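Local coordinates for SusD superfamily protein (Bacteroides fragilis NCTC 9343, PDB 3NQP) that probably binds sugars at the outer membrane as a member of the SusD family, at residues G57-G62 with G313-E318; T282-V287 with D305-Q310. One frame throughout, in Å; residues are numbered along the deposited sequence. Where two conformers were deposited one is given.

Interaction 1 (G57-G62 with G313-E318); sequences GASSDG and GNQTYE. With EDO (1,2-ethanediol), chain D.
E318 and Q315 both turn CG anti to their backbone N (chi1 -171° and -163°) and stay extended beyond it, which carries their polar ends across to S60 and D61. The E318 carboxylate receives S60 twice. OE1 takes the backbone N of S60 at 2.9 Å in a nearly straight bond, and OE2 takes S60 OG at 2.7 Å. Both oxygens use their syn lone pairs, so the two bonds fix the rotation of the carboxylate. The Q315 amide reaches the next peptide: OE1 accepts D61 N at 2.9 Å, nearly head-on to its carbonyl, with a bent N-H angle of 134°. CG of Q315 lies against S59 CB at 3.7 Å. S59 OG donates to Q315 O at 2.7 Å, in the carbonyl plane and on a lone pair, and also bonds M63 O. D61 directs its carboxylate elsewhere, to T292 OG1 and N286 N. One water joins D61 OD2 to Q315 N. An ethanediol, probably from the crystallisation liquor, donates to S60 OG through its O2, at 2.7 Å. The peptides held by E318 and Q315 belong to a type I beta turn from S59 to G62, closed by G62 N to S59 O at 2.9 Å. This is a loop-to-loop contact, with a beta turn of the N-terminal part bound through its peptide N-H groups by side chains of the SusD family region.

Interaction 2 (T282-V287 with D305-Q310); sequences TFTYNV and DALDIQ
Y285 sends its hydroxyl into the turn D305-D308, and its ring packs against I309 and L307. This is the tight part of the contact. CD1 of I309 sits over the centre of one ring face, 3.7 Å from the centroid and 13° off the normal, a CH-pi contact. L307 lies at the ring edge, with its CD1 3.8 Å from Y285 CE1. The hydroxyl is gripped twice. It donates to D305 OD1 at 2.7 Å on the anti lone pair and accepts L307 N at 2.9 Å. Ring and carboxylate planes stand 74° apart. D305 OD1 also takes I309 N on its syn lone pair, in an almost straight bond, and OD2 takes Q310 N. The aspartate thus binds the two residues after its turn as well as the tyrosine. With CG1 of I309 placed between its backbone N and carbonyl carbon (chi1 63°), CD1 also meets T284 OG1, tip to tip; that hydroxyl bonds G281 O. The looser side lies toward V287 and Q310, both partly exposed. There a water donates to Y285 O and Q310 O and accepts V287 N, bridging the two backbones. V287 CG2 comes to 3.1 Å from Q310 O but stays 4.1 Å from D305 CG. Outside the contact, F303 meets the Y285 ring edge-to-face. A306 and L307 rest on I339 of strand 338-344, while F283 reaches W40 and I44 of helix 39-48.

How the interactions relate
From the N terminus, the chain runs through helices 21-37 and 39-48 and enters the loop with 57-62. The segment 313-318 meets this loop after 250 intervening residues, so interaction 1 closes a long excursion. Interaction 2 lies within that excursion. It closes a short loop of 17 residues between 282-287 and 305-310, after strand 265-269 and just before 313-318. The centres of the two contacts are 11 Å apart. They touch where T316 N probably bonds T282 O and where Q315 CB packs on T284 O. Interaction 1 ties the loop after helix 39-48 to the long loop before helix 321-325; interaction 2 folds that long loop on itself.

Interaction 1 (G57-G62 with G313-E318)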
# COMPACT_ATOMS: atom_id res chain seq x y z
N GLY A 57 3.01 19.68 11.35
CA GLY A 57 3.37 21.10 11.38
C GLY A 57 3.92 21.51 10.04
O GLY A 57 3.46 21.07 8.99
N ALA A 58 4.99 22.28 10.06
CA ALA A 58 5.57 22.78 8.82
C ALA A 58 6.59 21.76 8.30
O ALA A 58 7.42 21.21 9.04
CB ALA A 58 6.21 24.14 9.03
N SER A 59 6.53 21.51 7.01
CA SER A 59 7.54 20.70 6.38
C SER A 59 8.85 21.45 6.33
O SER A 59 8.90 22.65 6.54
CB SER A 59 7.12 20.28 4.99
OG SER A 59 6.99 21.39 4.14
N SER A 60 9.92 20.71 6.04
CA SER A 60 11.23 21.34 5.77
C SER A 60 11.13 22.48 4.76
O SER A 60 11.89 23.45 4.83
CB SER A 60 12.22 20.27 5.29
OG SER A 60 12.49 19.37 6.35
N ASP A 61 10.27 22.32 3.76
CA ASP A 61 10.14 23.32 2.70
C ASP A 61 9.33 24.56 3.12
O ASP A 61 9.28 25.58 2.38
CB ASP A 61 9.49 22.70 1.47
CG ASP A 61 9.76 23.51 0.21
OD1 ASP A 61 10.94 23.85 -0.01
OD2 ASP A 61 8.81 23.78 -0.53
N GLY A 62 8.71 24.49 4.30
CA GLY A 62 8.08 25.66 4.90
C GLY A 62 6.57 25.64 4.94
O GLY A 62 5.99 26.60 5.42
N GLY A 313 5.97 21.02 -7.77
CA GLY A 313 5.99 20.33 -6.47
C GLY A 313 5.57 21.14 -5.26
O GLY A 313 5.45 22.37 -5.32
N ASN A 314 5.33 20.44 -4.16
CA ASN A 314 5.26 21.03 -2.86
C ASN A 314 5.72 19.99 -1.84
O ASN A 314 6.08 18.88 -2.22
CB ASN A 314 3.86 21.68 -2.54
CG ASN A 314 2.77 20.67 -2.28
OD1 ASN A 314 3.03 19.64 -1.70
ND2 ASN A 314 1.49 21.04 -2.59
N GLN A 315 5.83 20.39 -0.59
CA GLN A 315 6.17 19.46 0.48
C GLN A 315 5.10 19.52 1.55
O GLN A 315 5.21 20.22 2.56
CB GLN A 315 7.56 19.70 1.09
CG GLN A 315 8.01 18.45 1.88
CD GLN A 315 9.41 18.53 2.39
OE1 GLN A 315 9.85 19.60 2.78
NE2 GLN A 315 10.11 17.38 2.46
N THR A 316 4.04 18.78 1.27
CA THR A 316 2.90 18.64 2.16
C THR A 316 2.76 17.24 2.74
O THR A 316 1.85 16.98 3.49
CB THR A 316 1.56 19.08 1.43
OG1 THR A 316 1.44 18.45 0.16
CG2 THR A 316 1.54 20.63 1.23
N TYR A 317 3.69 16.35 2.42
CA TYR A 317 3.86 15.06 3.07
C TYR A 317 5.37 14.85 3.19
O TYR A 317 6.10 15.02 2.18
CB TYR A 317 3.28 13.88 2.22
CG TYR A 317 1.78 13.98 2.03
CD1 TYR A 317 1.25 14.74 1.00
CD2 TYR A 317 0.90 13.40 2.93
CE1 TYR A 317 -0.10 14.91 0.84
CE2 TYR A 317 -0.45 13.56 2.77
CZ TYR A 317 -0.96 14.30 1.72
OH TYR A 317 -2.31 14.50 1.57
N GLU A 318 5.84 14.53 4.39
CA GLU A 318 7.27 14.36 4.62
C GLU A 318 7.57 13.33 5.70
O GLU A 318 7.10 13.43 6.83
CB GLU A 318 7.95 15.65 5.08
CG GLU A 318 9.55 15.57 5.12
CD GLU A 318 10.17 16.91 5.53
OE1 GLU A 318 9.41 17.87 5.74
OE2 GLU A 318 11.43 17.01 5.58
C1 EDO D . 10.48 19.22 9.41
O1 EDO D . 10.85 17.91 9.87
C2 EDO D . 11.60 20.25 9.62
O2 EDO D . 12.82 19.88 8.94
O HOH W 1 5.98 23.26 0.29

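Interaction 2 (T282-V287 with D305-Q310)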
# COMPACT_ATOMS: atom_id res chain seq x y z
N THR A 282 3.79 16.15 -4.24
CA THR A 282 3.56 16.67 -2.89
C THR A 282 4.53 16.17 -1.84
O THR A 282 4.45 16.62 -0.69
CB THR A 282 2.10 16.38 -2.38
OG1 THR A 282 1.91 14.99 -2.23
CG2 THR A 282 1.02 16.94 -3.37
N PHE A 283 5.40 15.21 -2.17
CA PHE A 283 6.45 14.75 -1.24
C PHE A 283 7.81 15.41 -1.59
O PHE A 283 8.85 14.91 -1.15
CB PHE A 283 6.67 13.23 -1.32
CG PHE A 283 5.60 12.40 -0.66
CD1 PHE A 283 4.34 12.30 -1.22
CD2 PHE A 283 5.89 11.63 0.46
CE1 PHE A 283 3.37 11.49 -0.59
CE2 PHE A 283 4.93 10.83 1.07
CZ PHE A 283 3.69 10.75 0.54
N THR A 284 7.80 16.46 -2.40
CA THR A 284 9.06 17.05 -2.91
C THR A 284 9.39 18.43 -2.31
O THR A 284 9.70 18.52 -1.10
CB THR A 284 9.09 17.05 -4.45
OG1 THR A 284 8.11 17.95 -5.01
CG2 THR A 284 8.86 15.62 -4.96
N TYR A 285 9.33 19.49 -3.13
CA TYR A 285 9.53 20.83 -2.66
C TYR A 285 8.90 21.78 -3.72
O TYR A 285 8.62 21.39 -4.88
CB TYR A 285 11.02 21.11 -2.45
CG TYR A 285 11.81 20.75 -3.68
CD1 TYR A 285 12.23 19.44 -3.88
CD2 TYR A 285 12.09 21.69 -4.65
CE1 TYR A 285 12.93 19.07 -5.02
CE2 TYR A 285 12.82 21.31 -5.82
CZ TYR A 285 13.21 20.01 -5.99
OH TYR A 285 13.89 19.63 -7.14
N ASN A 286 8.67 23.01 -3.29
CA ASN A 286 8.07 24.05 -4.09
C ASN A 286 9.17 25.00 -4.57
O ASN A 286 9.63 25.84 -3.82
CB ASN A 286 7.10 24.83 -3.19
CG ASN A 286 6.18 25.76 -3.95
OD1 ASN A 286 6.57 26.42 -4.90
ND2 ASN A 286 4.92 25.84 -3.50
N VAL A 287 9.55 24.93 -5.83
CA VAL A 287 10.62 25.82 -6.34
C VAL A 287 10.19 27.29 -6.31
O VAL A 287 10.98 28.18 -5.99
CB VAL A 287 11.04 25.41 -7.73
CG1 VAL A 287 11.88 26.51 -8.41
CG2 VAL A 287 11.86 24.13 -7.64
N ASP A 305 16.83 23.20 -8.01
CA ASP A 305 15.82 22.25 -8.47
C ASP A 305 16.51 20.92 -8.74
O ASP A 305 16.53 20.43 -9.87
CB ASP A 305 15.14 22.75 -9.75
CG ASP A 305 14.06 21.81 -10.22
OD1 ASP A 305 13.67 20.91 -9.47
OD2 ASP A 305 13.54 22.00 -11.32
N ALA A 306 17.05 20.33 -7.68
CA ALA A 306 17.90 19.15 -7.78
C ALA A 306 17.18 17.94 -8.40
O ALA A 306 17.81 17.16 -9.02
CB ALA A 306 18.44 18.79 -6.40
N LEU A 307 15.86 17.81 -8.20
CA LEU A 307 15.07 16.70 -8.79
C LEU A 307 14.58 16.95 -10.20
O LEU A 307 14.09 16.03 -10.83
CB LEU A 307 13.88 16.35 -7.91
CG LEU A 307 14.28 15.78 -6.55
CD1 LEU A 307 13.02 15.32 -5.80
CD2 LEU A 307 15.34 14.66 -6.58
N ASP A 308 14.75 18.17 -10.71
CA ASP A 308 14.16 18.55 -11.99
C ASP A 308 12.64 18.34 -11.97
O ASP A 308 12.05 17.55 -12.73
CB ASP A 308 14.81 17.81 -13.17
CG ASP A 308 14.54 18.49 -14.52
OD1 ASP A 308 13.88 19.55 -14.59
OD2 ASP A 308 14.99 17.94 -15.53
N ILE A 309 12.01 19.09 -11.09
CA ILE A 309 10.56 19.09 -11.03
C ILE A 309 9.99 20.49 -11.35
O ILE A 309 8.79 20.66 -11.35
CB ILE A 309 10.07 18.60 -9.66
CG1 ILE A 309 10.52 19.54 -8.58
CG2 ILE A 309 10.50 17.10 -9.39
CD1 ILE A 309 9.82 19.41 -7.18
N GLN A 310 10.85 21.46 -11.68
CA GLN A 310 10.42 22.83 -11.96
C GLN A 310 9.47 23.29 -10.84
O GLN A 310 9.76 23.02 -9.67
CB GLN A 310 9.77 22.93 -13.33
CG GLN A 310 10.54 22.28 -14.46
CD GLN A 310 10.16 20.86 -14.66
OE1 GLN A 310 8.97 20.51 -14.73
NE2 GLN A 310 11.18 19.98 -14.75
O HOH W 2 8.38 22.59 -7.34